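Local atomic coordinates of terminal uridylyltransferase 1 (Trypanosoma brucei, PDB entry 5HZD), a protein that adds uridines from UTP to the 3' ends of guide RNAs, ribosomal RNAs and some mRNAs during mitochondrial RNA processing and editing in Trypanosoma brucei. Residues A[99-104]-A[137-142]; A[149-154]-A[164-169]; A[318-323]-A[401-406]; A[325-330]-A[334-339]. All blocks are in the same frame, centred on the assembly; numbering follows the deposited sequence.

In the fold
From the N terminus, contact 1 comes first: it closes a loop holding strands 105-109 and 124-129 and helix 131-135, and ties the end of helix 80-100 to the loop before helix 143-156. Contact 2 follows in series, joining that next helix to edge strand 164-167. The two touch, because Trp100 packs on Ser149, Ile150 and Leu153, and both belong to the palm. Contact 3 lies on the other side of the chain's centre, its centre about 40 Å from that of contact 1, and brings helices 310-324 and 385-409 together. Contact 4 nests within its span, joining the link after helix 310-324 to the start of helix 336-349, and includes UTP-binding Ser336 and Tyr337.

Contact 1: residues A[99-104]-A[137-142]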
loop_
_atom_site.group_PDB
_atom_site.type_symbol
_atom_site.label_atom_id
_atom_site.label_comp_id
_atom_site.label_asym_id
_atom_site.label_seq_id
_atom_site.Cartn_x
_atom_site.Cartn_y
_atom_site.Cartn_z
ATOM N N ARG A 99 -25.387 -1.968 3.430
ATOM C CA ARG A 99 -26.666 -2.144 2.731
ATOM C C ARG A 99 -26.628 -3.396 1.856
ATOM O O ARG A 99 -27.653 -4.034 1.640
ATOM C CB ARG A 99 -27.024 -0.899 1.907
ATOM C CG ARG A 99 -28.144 -1.077 0.862
ATOM C CD ARG A 99 -29.566 -1.176 1.449
ATOM N NE ARG A 99 -29.791 -0.325 2.617
ATOM C CZ ARG A 99 -30.099 0.967 2.566
ATOM N NH1 ARG A 99 -30.203 1.587 1.395
ATOM N NH2 ARG A 99 -30.293 1.645 3.692
ATOM N N TRP A 100 -25.431 -3.766 1.388
ATOM C CA TRP A 100 -25.241 -4.994 0.624
ATOM C C TRP A 100 -25.144 -6.208 1.556
ATOM O O TRP A 100 -25.783 -7.247 1.340
ATOM C CB TRP A 100 -23.979 -4.838 -0.222
ATOM C CG TRP A 100 -23.449 -6.093 -0.796
ATOM C CD1 TRP A 100 -24.013 -6.861 -1.766
ATOM C CD2 TRP A 100 -22.229 -6.727 -0.417
ATOM N NE1 TRP A 100 -23.201 -7.953 -2.026
ATOM C CE2 TRP A 100 -22.102 -7.889 -1.212
ATOM C CE3 TRP A 100 -21.228 -6.415 0.505
ATOM C CZ2 TRP A 100 -21.013 -8.768 -1.089
ATOM C CZ3 TRP A 100 -20.148 -7.282 0.643
ATOM C CH2 TRP A 100 -20.045 -8.442 -0.179
ATOM N N HIS A 101 -24.382 -6.062 2.625
ATOM C CA HIS A 101 -24.188 -7.165 3.553
ATOM C C HIS A 101 -24.037 -6.609 4.956
ATOM O O HIS A 101 -23.012 -6.033 5.293
ATOM C CB HIS A 101 -22.934 -7.943 3.166
ATOM C CG HIS A 101 -22.793 -9.230 3.895
ATOM N ND1 HIS A 101 -23.591 -10.322 3.632
ATOM C CD2 HIS A 101 -21.960 -9.597 4.896
ATOM C CE1 HIS A 101 -23.245 -11.314 4.434
ATOM N NE2 HIS A 101 -22.262 -10.898 5.211
ATOM N N ASP A 102 -25.078 -6.776 5.782
ATOM C CA ASP A 102 -25.121 -6.061 7.049
ATOM C C ASP A 102 -23.955 -6.337 7.986
ATOM O O ASP A 102 -23.551 -5.462 8.774
ATOM C CB ASP A 102 -26.439 -6.327 7.793
ATOM C CG ASP A 102 -26.515 -5.552 9.084
ATOM O OD1 ASP A 102 -26.556 -4.293 9.002
ATOM O OD2 ASP A 102 -26.482 -6.197 10.171
ATOM N N LYS A 103 -23.388 -7.531 7.887
ATOM C CA LYS A 103 -22.324 -7.896 8.806
ATOM C C LYS A 103 -20.924 -7.575 8.269
ATOM O O LYS A 103 -19.943 -7.790 8.966
ATOM C CB LYS A 103 -22.411 -9.372 9.139
ATOM C CG LYS A 103 -23.598 -9.672 10.069
ATOM C CD LYS A 103 -23.714 -11.146 10.326
ATOM C CE LYS A 103 -22.586 -11.608 11.228
ATOM N NZ LYS A 103 -22.779 -13.025 11.657
ATOM N N ALA A 104 -20.843 -7.071 7.046
ATOM C CA ALA A 104 -19.559 -6.611 6.528
ATOM C C ALA A 104 -19.037 -5.382 7.275
ATOM O O ALA A 104 -19.803 -4.473 7.629
ATOM C CB ALA A 104 -19.671 -6.297 5.067
ATOM N N GLY A 137 -15.153 -20.004 7.223
ATOM C CA GLY A 137 -14.595 -20.381 5.935
ATOM C C GLY A 137 -15.494 -20.032 4.761
ATOM O O GLY A 137 -15.453 -20.687 3.728
ATOM N N SER A 138 -16.312 -18.990 4.914
ATOM C CA SER A 138 -17.269 -18.595 3.881
ATOM C C SER A 138 -17.139 -17.123 3.523
ATOM O O SER A 138 -18.145 -16.452 3.322
ATOM C CB SER A 138 -18.695 -18.829 4.368
ATOM O OG SER A 138 -18.928 -20.206 4.604
ATOM N N TRP A 139 -15.915 -16.615 3.444
ATOM C CA TRP A 139 -15.689 -15.246 2.979
ATOM C C TRP A 139 -14.459 -15.252 2.085
ATOM O O TRP A 139 -13.469 -15.923 2.400
ATOM C CB TRP A 139 -15.474 -14.252 4.148
ATOM C CG TRP A 139 -15.605 -12.840 3.668
ATOM C CD1 TRP A 139 -14.594 -12.019 3.240
ATOM C CD2 TRP A 139 -16.826 -12.117 3.445
ATOM N NE1 TRP A 139 -15.111 -10.815 2.796
ATOM C CE2 TRP A 139 -16.478 -10.857 2.919
ATOM C CE3 TRP A 139 -18.183 -12.412 3.658
ATOM C CZ2 TRP A 139 -17.432 -9.893 2.590
ATOM C CZ3 TRP A 139 -19.131 -11.465 3.329
ATOM C CH2 TRP A 139 -18.745 -10.204 2.807
ATOM N N PRO A 140 -14.506 -14.533 0.955
ATOM C CA PRO A 140 -15.576 -13.684 0.434
ATOM C C PRO A 140 -16.648 -14.445 -0.328
ATOM O O PRO A 140 -16.424 -15.596 -0.772
ATOM C CB PRO A 140 -14.829 -12.740 -0.519
ATOM C CG PRO A 140 -13.710 -13.588 -1.037
ATOM C CD PRO A 140 -13.277 -14.436 0.146
ATOM N N PRO A 141 -17.820 -13.809 -0.496
ATOM C CA PRO A 141 -18.808 -14.373 -1.409
ATOM C C PRO A 141 -18.304 -14.163 -2.828
ATOM O O PRO A 141 -17.242 -13.571 -2.986
ATOM C CB PRO A 141 -20.050 -13.511 -1.151
ATOM C CG PRO A 141 -19.502 -12.170 -0.741
ATOM C CD PRO A 141 -18.181 -12.450 -0.034
ATOM N N LEU A 142 -19.047 -14.600 -3.839
ATOM C CA LEU A 142 -18.501 -14.512 -5.197
ATOM C C LEU A 142 -18.161 -13.076 -5.537
ATOM O O LEU A 142 -19.020 -12.174 -5.521
ATOM C CB LEU A 142 -19.468 -15.117 -6.198
ATOM C CG LEU A 142 -19.365 -16.659 -6.191
ATOM C CD1 LEU A 142 -20.358 -17.253 -7.096
ATOM C CD2 LEU A 142 -17.972 -17.138 -6.607
#
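Trp100 and Trp139 meet at the outer corners of their indoles, CH2 of Trp100 lying 3.7 Å from CH2 of Trp139. The six-membered rings, inclined at 65°, touch at their rims without overlapping. Trp139 swings its CG opposite the backbone N (chi1 -165°), carrying the indole to Trp100 and His101. His101 completes the aromatic cluster: CZ3 of Trp139 sits over one face of its imidazole, 3.7 Å from NE2, the ring planes at 45°. Pro141 CG enters at the edge of the Trp100 indole, 3.7 Å from Trp100 CZ2. CD of the same proline rests on a face of Trp139. A cis peptide bond before Pro140 bends the chain between Trp139 and Pro141. Farther out, His101 NE2 is hydrogen-bonded to Asp130 OD2, anchoring the imidazole, and the one N-H of Trp139 is shared weakly between the carbonyls of Val128 and Phe289. Trp100 also packs on helix 143-156. Together these rings join a helix end to the loop leading into the next helix, at the surface of the nucleotidyltransferase palm.

Contact 2: residues A[149-154]-A[164-169]; sequences SITELL and LEPISH
Leu164 buries the most surface of any residue here, using both of its methyls against Leu154. Its CD1 lies 3.8 Å from CB of Leu154, and its CD2 approaches the other leucine's CD1 at 4.1 Å. The two leucines lie roughly perpendicular, and Phe159 touches both from a neighbouring loop. CD1 of Leu164 also reaches Thr151, passing 4.1 Å from CG2 and close to the backbone carbonyl.

Polar atoms take part only through van der Waals contact, for no hydrogen bond links the segments. Thr151 OG1 touches CB of Pro166 at 3.7 Å; with OG1 beside the backbone N (chi1 -62°), it is also placed to bond to the carbonyl of Val147 in its own helix.

In the backbone, Glu165 and Ile167 are hydrogen-bonded to Lys176 and Ile174 of the adjoining strand. Helix segment 149-154 runs antiparallel to strand 164-167, the local axes at 167° and 9.4 Å apart at closest, an alpha-on-beta layer of the palm in which helix 143-156 covers this edge strand.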
loop_
_atom_site.group_PDB
_atom_site.type_symbol
_atom_site.label_atom_id
_atom_site.label_comp_id
_atom_site.label_asym_id
_atom_site.label_seq_id
_atom_site.Cartn_x
_atom_site.Cartn_y
_atom_site.Cartn_z
ATOM N N SER A 149 -22.423 -5.385 -7.144
ATOM C CA SER A 149 -23.394 -4.905 -6.141
ATOM C C SER A 149 -22.965 -3.606 -5.505
ATOM O O SER A 149 -23.769 -2.653 -5.408
ATOM C CB SER A 149 -23.597 -5.961 -5.046
ATOM O OG SER A 149 -24.230 -7.108 -5.588
ATOM N N ILE A 150 -21.714 -3.530 -5.066
ATOM C CA ILE A 150 -21.261 -2.322 -4.380
ATOM C C ILE A 150 -21.083 -1.150 -5.356
ATOM O O ILE A 150 -21.350 0.004 -5.005
ATOM C CB ILE A 150 -20.026 -2.612 -3.539
ATOM C CG1 ILE A 150 -20.455 -3.563 -2.399
ATOM C CG2 ILE A 150 -19.451 -1.328 -2.968
ATOM C CD1 ILE A 150 -19.296 -4.171 -1.708
ATOM N N THR A 151 -20.662 -1.444 -6.590
ATOM C CA THR A 151 -20.624 -0.385 -7.599
ATOM C C THR A 151 -21.980 0.294 -7.750
ATOM O O THR A 151 -22.044 1.514 -7.773
ATOM C CB THR A 151 -20.132 -0.915 -8.929
ATOM O OG1 THR A 151 -18.796 -1.380 -8.722
ATOM C CG2 THR A 151 -20.071 0.224 -9.972
ATOM N N GLU A 152 -23.048 -0.492 -7.786
ATOM C CA GLU A 152 -24.383 0.077 -7.972
ATOM C C GLU A 152 -24.809 0.905 -6.769
ATOM O O GLU A 152 -25.403 1.966 -6.921
ATOM C CB GLU A 152 -25.402 -1.035 -8.220
ATOM C CG GLU A 152 -26.830 -0.551 -8.319
ATOM C CD GLU A 152 -27.109 0.228 -9.596
ATOM O OE1 GLU A 152 -26.213 0.316 -10.475
ATOM O OE2 GLU A 152 -28.235 0.774 -9.716
ATOM N N LEU A 153 -24.500 0.433 -5.571
ATOM C CA LEU A 153 -24.813 1.231 -4.378
ATOM C C LEU A 153 -24.074 2.568 -4.379
ATOM O O LEU A 153 -24.648 3.625 -4.018
ATOM C CB LEU A 153 -24.495 0.457 -3.084
ATOM C CG LEU A 153 -25.377 -0.759 -2.800
ATOM C CD1 LEU A 153 -24.909 -1.496 -1.539
ATOM C CD2 LEU A 153 -26.860 -0.355 -2.685
ATOM N N LEU A 154 -22.804 2.552 -4.778
ATOM C CA LEU A 154 -22.043 3.788 -4.866
ATOM C C LEU A 154 -22.617 4.752 -5.920
ATOM O O LEU A 154 -22.749 5.936 -5.660
ATOM C CB LEU A 154 -20.576 3.481 -5.139
ATOM C CG LEU A 154 -19.850 2.801 -3.987
ATOM C CD1 LEU A 154 -18.554 2.204 -4.515
ATOM C CD2 LEU A 154 -19.578 3.799 -2.822
ATOM N N LEU A 164 -15.732 5.790 -11.063
ATOM C CA LEU A 164 -15.748 4.405 -10.597
ATOM C C LEU A 164 -15.312 3.420 -11.651
ATOM O O LEU A 164 -15.862 3.403 -12.766
ATOM C CB LEU A 164 -17.158 3.996 -10.167
ATOM C CG LEU A 164 -17.669 4.498 -8.836
ATOM C CD1 LEU A 164 -19.093 3.970 -8.618
ATOM C CD2 LEU A 164 -16.773 4.042 -7.723
ATOM N N GLU A 165 -14.360 2.571 -11.305
ATOM C CA GLU A 165 -13.938 1.514 -12.229
ATOM C C GLU A 165 -14.138 0.155 -11.564
ATOM O O GLU A 165 -13.290 -0.285 -10.804
ATOM C CB GLU A 165 -12.454 1.684 -12.627
ATOM C CG GLU A 165 -11.924 0.577 -13.555
ATOM C CD GLU A 165 -10.426 0.656 -13.881
ATOM O OE1 GLU A 165 -9.934 -0.277 -14.586
ATOM O OE2 GLU A 165 -9.755 1.623 -13.454
ATOM N N PRO A 166 -15.261 -0.517 -11.853
ATOM C CA PRO A 166 -15.443 -1.897 -11.378
ATOM C C PRO A 166 -14.504 -2.807 -12.148
ATOM O O PRO A 166 -14.477 -2.737 -13.377
ATOM C CB PRO A 166 -16.892 -2.212 -11.753
ATOM C CG PRO A 166 -17.220 -1.247 -12.899
ATOM C CD PRO A 166 -16.425 -0.009 -12.597
ATOM N N ILE A 167 -13.721 -3.607 -11.454
ATOM C CA ILE A 167 -12.875 -4.600 -12.111
ATOM C C ILE A 167 -13.302 -5.978 -11.659
ATOM O O ILE A 167 -12.675 -6.577 -10.802
ATOM C CB ILE A 167 -11.400 -4.348 -11.761
ATOM C CG1 ILE A 167 -11.070 -2.880 -11.988
ATOM C CG2 ILE A 167 -10.482 -5.210 -12.635
ATOM C CD1 ILE A 167 -9.669 -2.529 -11.620
ATOM N N SER A 168 -14.392 -6.470 -12.227
ATOM C CA SER A 168 -15.038 -7.675 -11.684
ATOM C C SER A 168 -14.294 -8.949 -12.064
ATOM O O SER A 168 -14.483 -10.002 -11.426
ATOM C CB SER A 168 -16.493 -7.738 -12.152
ATOM O OG SER A 168 -16.553 -7.637 -13.565
ATOM N N HIS A 169 -13.425 -8.842 -13.071
ATOM C CA HIS A 169 -12.786 -10.020 -13.665
ATOM C C HIS A 169 -11.261 -10.130 -13.507
ATOM O O HIS A 169 -10.646 -11.035 -14.061
ATOM C CB HIS A 169 -13.191 -10.143 -15.137
ATOM C CG HIS A 169 -14.619 -10.556 -15.332
ATOM N ND1 HIS A 169 -15.021 -11.874 -15.327
ATOM C CD2 HIS A 169 -15.742 -9.822 -15.521
ATOM C CE1 HIS A 169 -16.328 -11.937 -15.514
ATOM N NE2 HIS A 169 -16.790 -10.706 -15.634
#

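Contact 3: residues A[318-323]-A[401-406]; sequences KDWSKT and GFFYFY
A T-shaped aromatic pair, Trp320 with Phe403, joins helices 310-324 and 385-409 in the helical C-terminal part of the enzyme. Phe403 presents its edge to the face of the indole: CE1 is 3.5 Å from CZ2 of Trp320, set toward the rim of the six-membered ring, and CZ follows at 3.8 Å from CE2. The planes stand at 86°, with centroids 4.9 Å apart. Trp320 has CG anti to its backbone N (chi1 161°), a setting that sends the indole out toward the second helix. CD1 of Phe402 covers the centre of one face of the Phe403 ring. Leu317 of the first helix packs on both phenylalanines, while Leu491 of helix 481-497 packs on Trp320.

On the same helix as Trp320, Lys318 and Lys322 bind UTP. The carbonyl O of Lys318 accepts two bonds, donated by OG of Ser321 at 2.8 Å and by N of Lys322, both reaching it from one face of its plane. Across the helices, by contrast, the aromatic pair, with no hydrogen bond between the segments, sets the C-H edge of one ring against the pi face of the other, a favourable electrostatic fit in a buried setting.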
loop_
_atom_site.group_PDB
_atom_site.type_symbol
_atom_site.label_atom_id
_atom_site.label_comp_id
_atom_site.label_asym_id
_atom_site.label_seq_id
_atom_site.Cartn_x
_atom_site.Cartn_y
_atom_site.Cartn_z
ATOM N N LYS A 318 11.261 3.007 -1.337
ATOM C CA LYS A 318 10.146 2.802 -2.270
ATOM C C LYS A 318 10.325 3.722 -3.463
ATOM O O LYS A 318 10.196 3.271 -4.610
ATOM C CB LYS A 318 8.825 3.152 -1.605
ATOM C CG LYS A 318 7.588 3.002 -2.549
ATOM C CD LYS A 318 6.359 3.441 -1.764
ATOM C CE LYS A 318 5.094 2.750 -2.236
ATOM N NZ LYS A 318 4.916 2.964 -3.686
ATOM N N ASP A 319 10.619 5.002 -3.208
ATOM C CA ASP A 319 10.764 5.952 -4.296
ATOM C C ASP A 319 11.970 5.585 -5.170
ATOM O O ASP A 319 11.876 5.609 -6.392
ATOM C CB ASP A 319 10.911 7.394 -3.764
ATOM C CG ASP A 319 9.646 7.905 -3.096
ATOM O OD1 ASP A 319 8.577 7.272 -3.281
ATOM O OD2 ASP A 319 9.741 8.952 -2.400
ATOM N N TRP A 320 13.103 5.258 -4.547
ATOM C CA TRP A 320 14.288 4.827 -5.281
ATOM C C TRP A 320 13.992 3.608 -6.158
ATOM O O TRP A 320 14.434 3.506 -7.321
ATOM C CB TRP A 320 15.433 4.490 -4.323
ATOM C CG TRP A 320 16.464 3.634 -4.987
ATOM C CD1 TRP A 320 17.443 4.062 -5.845
ATOM C CD2 TRP A 320 16.576 2.214 -4.928
ATOM N NE1 TRP A 320 18.168 2.992 -6.298
ATOM C CE2 TRP A 320 17.654 1.840 -5.768
ATOM C CE3 TRP A 320 15.863 1.214 -4.259
ATOM C CZ2 TRP A 320 18.052 0.506 -5.947
ATOM C CZ3 TRP A 320 16.264 -0.119 -4.422
ATOM C CH2 TRP A 320 17.350 -0.462 -5.260
ATOM N N SER A 321 13.267 2.660 -5.594
ATOM C CA SER A 321 13.044 1.418 -6.321
ATOM C C SER A 321 12.190 1.660 -7.563
ATOM O O SER A 321 12.439 1.066 -8.610
ATOM C CB SER A 321 12.469 0.354 -5.394
ATOM O OG SER A 321 11.132 0.664 -4.976
ATOM N N LYS A 322 11.235 2.580 -7.465
ATOM C CA LYS A 322 10.402 2.899 -8.629
ATOM C C LYS A 322 11.186 3.698 -9.666
ATOM O O LYS A 322 11.143 3.392 -10.866
ATOM C CB LYS A 322 9.139 3.638 -8.198
ATOM C CG LYS A 322 8.185 2.709 -7.467
ATOM C CD LYS A 322 6.806 3.279 -7.324
ATOM C CE LYS A 322 5.837 2.214 -6.829
ATOM N NZ LYS A 322 5.644 1.109 -7.831
ATOM N N THR A 323 11.945 4.699 -9.232
ATOM C CA THR A 323 12.692 5.516 -10.179
ATOM C C THR A 323 13.783 4.727 -10.891
ATOM O O THR A 323 14.049 4.960 -12.069
ATOM C CB THR A 323 13.312 6.784 -9.547
ATOM O OG1 THR A 323 14.388 6.431 -8.669
ATOM C CG2 THR A 323 12.268 7.568 -8.795
ATOM N N GLY A 401 24.298 1.442 4.320
ATOM C CA GLY A 401 24.523 0.078 4.732
ATOM C C GLY A 401 23.624 -0.910 4.000
ATOM O O GLY A 401 24.043 -2.043 3.750
ATOM N N PHE A 402 22.407 -0.485 3.647
ATOM C CA PHE A 402 21.479 -1.340 2.899
ATOM C C PHE A 402 22.073 -1.636 1.513
ATOM O O PHE A 402 22.108 -2.786 1.054
ATOM C CB PHE A 402 20.114 -0.635 2.776
ATOM C CG PHE A 402 19.170 -1.245 1.753
ATOM C CD1 PHE A 402 19.180 -0.825 0.429
ATOM C CD2 PHE A 402 18.231 -2.189 2.147
ATOM C CE1 PHE A 402 18.316 -1.354 -0.513
ATOM C CE2 PHE A 402 17.343 -2.713 1.229
ATOM C CZ PHE A 402 17.378 -2.284 -0.098
ATOM N N PHE A 403 22.542 -0.595 0.844
ATOM C CA PHE A 403 23.100 -0.775 -0.501
ATOM C C PHE A 403 24.403 -1.554 -0.425
ATOM O O PHE A 403 24.672 -2.396 -1.281
ATOM C CB PHE A 403 23.281 0.581 -1.195
ATOM C CG PHE A 403 21.985 1.174 -1.647
ATOM C CD1 PHE A 403 21.346 0.664 -2.769
ATOM C CD2 PHE A 403 21.379 2.214 -0.943
ATOM C CE1 PHE A 403 20.136 1.214 -3.192
ATOM C CE2 PHE A 403 20.176 2.744 -1.362
ATOM C CZ PHE A 403 19.554 2.254 -2.487
ATOM N N TYR A 404 25.221 -1.305 0.601
ATOM C CA TYR A 404 26.412 -2.133 0.766
ATOM C C TYR A 404 26.088 -3.617 1.030
ATOM O O TYR A 404 26.712 -4.511 0.418
ATOM C CB TYR A 404 27.329 -1.559 1.859
ATOM C CG TYR A 404 28.654 -2.284 1.953
ATOM C CD1 TYR A 404 29.712 -1.933 1.132
ATOM C CD2 TYR A 404 28.820 -3.327 2.855
ATOM C CE1 TYR A 404 30.927 -2.618 1.220
ATOM C CE2 TYR A 404 30.006 -4.012 2.944
ATOM C CZ TYR A 404 31.054 -3.640 2.137
ATOM O OH TYR A 404 32.244 -4.332 2.232
ATOM N N PHE A 405 25.130 -3.874 1.925
ATOM C CA PHE A 405 24.728 -5.241 2.271
ATOM C C PHE A 405 24.311 -6.007 1.024
ATOM O O PHE A 405 24.770 -7.140 0.793
ATOM C CB PHE A 405 23.584 -5.176 3.290
ATOM C CG PHE A 405 23.096 -6.522 3.741
ATOM C CD1 PHE A 405 23.846 -7.296 4.612
ATOM C CD2 PHE A 405 21.888 -7.018 3.289
ATOM C CE1 PHE A 405 23.406 -8.573 5.039
ATOM C CE2 PHE A 405 21.423 -8.290 3.719
ATOM C CZ PHE A 405 22.173 -9.058 4.594
ATOM N N TYR A 406 23.480 -5.389 0.191
ATOM C CA TYR A 406 22.985 -6.134 -0.960
ATOM C C TYR A 406 23.945 -6.153 -2.123
ATOM O O TYR A 406 23.801 -6.972 -3.035
ATOM C CB TYR A 406 21.583 -5.668 -1.351
ATOM C CG TYR A 406 20.556 -6.161 -0.352
ATOM C CD1 TYR A 406 20.341 -7.530 -0.177
ATOM C CD2 TYR A 406 19.819 -5.259 0.431
ATOM C CE1 TYR A 406 19.408 -8.003 0.742
ATOM C CE2 TYR A 406 18.861 -5.731 1.355
ATOM C CZ TYR A 406 18.675 -7.096 1.495
ATOM O OH TYR A 406 17.757 -7.577 2.395
#

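Contact 4: residues A[325-330]-A[334-339]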
loop_
_atom_site.group_PDB
_atom_site.type_symbol
_atom_site.label_atom_id
_atom_site.label_comp_id
_atom_site.label_asym_id
_atom_site.label_seq_id
_atom_site.Cartn_x
_atom_site.Cartn_y
_atom_site.Cartn_z
ATOM N N GLY A 325 13.701 1.520 -11.497
ATOM C CA GLY A 325 13.101 0.409 -12.227
ATOM C C GLY A 325 13.123 -0.962 -11.573
ATOM O O GLY A 325 12.640 -1.939 -12.155
ATOM N N VAL A 326 13.651 -1.064 -10.361
ATOM C CA VAL A 326 13.713 -2.378 -9.714
ATOM C C VAL A 326 12.373 -2.756 -9.083
ATOM O O VAL A 326 12.111 -3.912 -8.768
ATOM C CB VAL A 326 14.818 -2.435 -8.639
ATOM C CG1 VAL A 326 16.140 -2.004 -9.204
ATOM C CG2 VAL A 326 14.476 -1.598 -7.470
ATOM N N ASN A 327 11.520 -1.741 -8.881
ATOM C CA ASN A 327 10.157 -1.928 -8.384
ATOM C C ASN A 327 9.258 -1.614 -9.582
ATOM O O ASN A 327 9.096 -0.458 -9.957
ATOM C CB ASN A 327 9.903 -0.954 -7.230
ATOM C CG ASN A 327 8.472 -0.997 -6.679
ATOM O OD1 ASN A 327 7.549 -1.519 -7.303
ATOM N ND2 ASN A 327 8.291 -0.432 -5.490
ATOM N N ASN A 328 8.725 -2.665 -10.209
ATOM C CA ASN A 328 7.967 -2.534 -11.455
ATOM C C ASN A 328 7.342 -3.899 -11.721
ATOM O O ASN A 328 7.731 -4.601 -12.640
ATOM C CB ASN A 328 8.900 -2.147 -12.593
ATOM C CG ASN A 328 8.154 -1.837 -13.862
ATOM O OD1 ASN A 328 6.998 -1.402 -13.824
ATOM N ND2 ASN A 328 8.811 -2.052 -15.000
ATOM N N SER A 329 6.403 -4.299 -10.872
ATOM C CA SER A 329 5.870 -5.663 -10.945
ATOM C C SER A 329 5.186 -6.000 -12.280
ATOM O O SER A 329 5.209 -7.160 -12.699
ATOM C CB SER A 329 4.918 -5.950 -9.781
ATOM O OG SER A 329 3.829 -5.027 -9.785
ATOM N N VAL A 330 4.590 -5.007 -12.945
ATOM C CA VAL A 330 3.927 -5.302 -14.229
ATOM C C VAL A 330 4.891 -5.866 -15.257
ATOM O O VAL A 330 4.481 -6.590 -16.163
ATOM C CB VAL A 330 3.143 -4.111 -14.850
ATOM C CG1 VAL A 330 1.982 -3.699 -13.951
ATOM C CG2 VAL A 330 4.061 -2.928 -15.181
ATOM N N PHE A 334 10.306 -6.326 -8.889
ATOM C CA PHE A 334 9.735 -6.459 -7.546
ATOM C C PHE A 334 8.540 -5.537 -7.320
ATOM O O PHE A 334 8.339 -4.542 -8.013
ATOM C CB PHE A 334 10.794 -6.109 -6.507
ATOM C CG PHE A 334 11.895 -7.110 -6.399
ATOM C CD1 PHE A 334 11.630 -8.444 -6.128
ATOM C CD2 PHE A 334 13.218 -6.704 -6.527
ATOM C CE1 PHE A 334 12.660 -9.375 -6.015
ATOM C CE2 PHE A 334 14.245 -7.625 -6.395
ATOM C CZ PHE A 334 13.976 -8.953 -6.143
ATOM N N THR A 335 7.744 -5.889 -6.325
ATOM C CA THR A 335 6.685 -5.026 -5.846
ATOM C C THR A 335 7.198 -4.140 -4.715
ATOM O O THR A 335 8.287 -4.364 -4.148
ATOM C CB THR A 335 5.564 -5.878 -5.249
ATOM O OG1 THR A 335 6.105 -6.709 -4.207
ATOM C CG2 THR A 335 4.934 -6.757 -6.306
ATOM N N SER A 336 6.400 -3.162 -4.321
ATOM C CA SER A 336 6.775 -2.347 -3.172
ATOM C C SER A 336 6.880 -3.185 -1.906
ATOM O O SER A 336 7.755 -2.948 -1.051
ATOM C CB SER A 336 5.785 -1.201 -2.974
ATOM O OG SER A 336 5.896 -0.296 -4.079
ATOM N N TYR A 337 6.022 -4.185 -1.769
ATOM C CA TYR A 337 6.102 -5.078 -0.625
ATOM C C TYR A 337 7.460 -5.784 -0.603
ATOM O O TYR A 337 8.078 -5.870 0.462
ATOM C CB TYR A 337 4.972 -6.116 -0.712
ATOM C CG TYR A 337 4.786 -7.041 0.479
ATOM C CD1 TYR A 337 4.720 -6.554 1.773
ATOM C CD2 TYR A 337 4.558 -8.402 0.283
ATOM C CE1 TYR A 337 4.490 -7.417 2.865
ATOM C CE2 TYR A 337 4.316 -9.270 1.364
ATOM C CZ TYR A 337 4.287 -8.770 2.644
ATOM O OH TYR A 337 4.048 -9.638 3.709
ATOM N N ALA A 338 7.922 -6.269 -1.749
ATOM C CA ALA A 338 9.224 -6.959 -1.805
ATOM C C ALA A 338 10.367 -6.036 -1.351
ATOM O O ALA A 338 11.313 -6.473 -0.646
ATOM C CB ALA A 338 9.492 -7.469 -3.198
ATOM N N ILE A 339 10.308 -4.769 -1.762
ATOM C CA ILE A 339 11.351 -3.812 -1.368
ATOM C C ILE A 339 11.313 -3.600 0.147
ATOM O O ILE A 339 12.357 -3.554 0.790
ATOM C CB ILE A 339 11.213 -2.465 -2.109
ATOM C CG1 ILE A 339 11.265 -2.663 -3.636
ATOM C CG2 ILE A 339 12.371 -1.488 -1.713
ATOM C CD1 ILE A 339 12.512 -3.409 -4.148
#
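The side-chain amide of Asn327 is the flat group that ties the loop to the start of helix 336-349, which carries the UTP-binding residues Ser336 and Tyr337. It sits at a single beta bridge that leads into this N-capped helix. Its ND2 donates to OG of Ser336 at 2.8 Å, with an N-H...O angle of 170° and the serine oxygen only 1° out of the amide plane. ND2 also bonds to Ser321 OG, so two hydroxyls fix which way round the amide sits. Its OD1 lies 3.2 Å from Phe334 O; this is a pair of acceptors, not a bond, and a weak bond from Lys322 NZ to OD1 may offset the repulsion between the two partly negative oxygens. Val326 O approaches the Phe334 ring obliquely, 3.4 Å from CB of Phe334, while Ile465 and Ile479 pack against the same aromatic side chain.

In the bridge, Phe334 N donates to Val326 O at 3.0 Å, and Phe334 O accepts from Asn328 N at 2.9 Å. Thr335 then opens the helix as its N-cap: OG1, set between its own N and carbonyl carbon (chi1 57°), takes the N-H of Ala338, with N 3.1 Å away. Beside the cap, the methyl CG2 of Thr335 closes against CB of Ser329, 3.6 Å away.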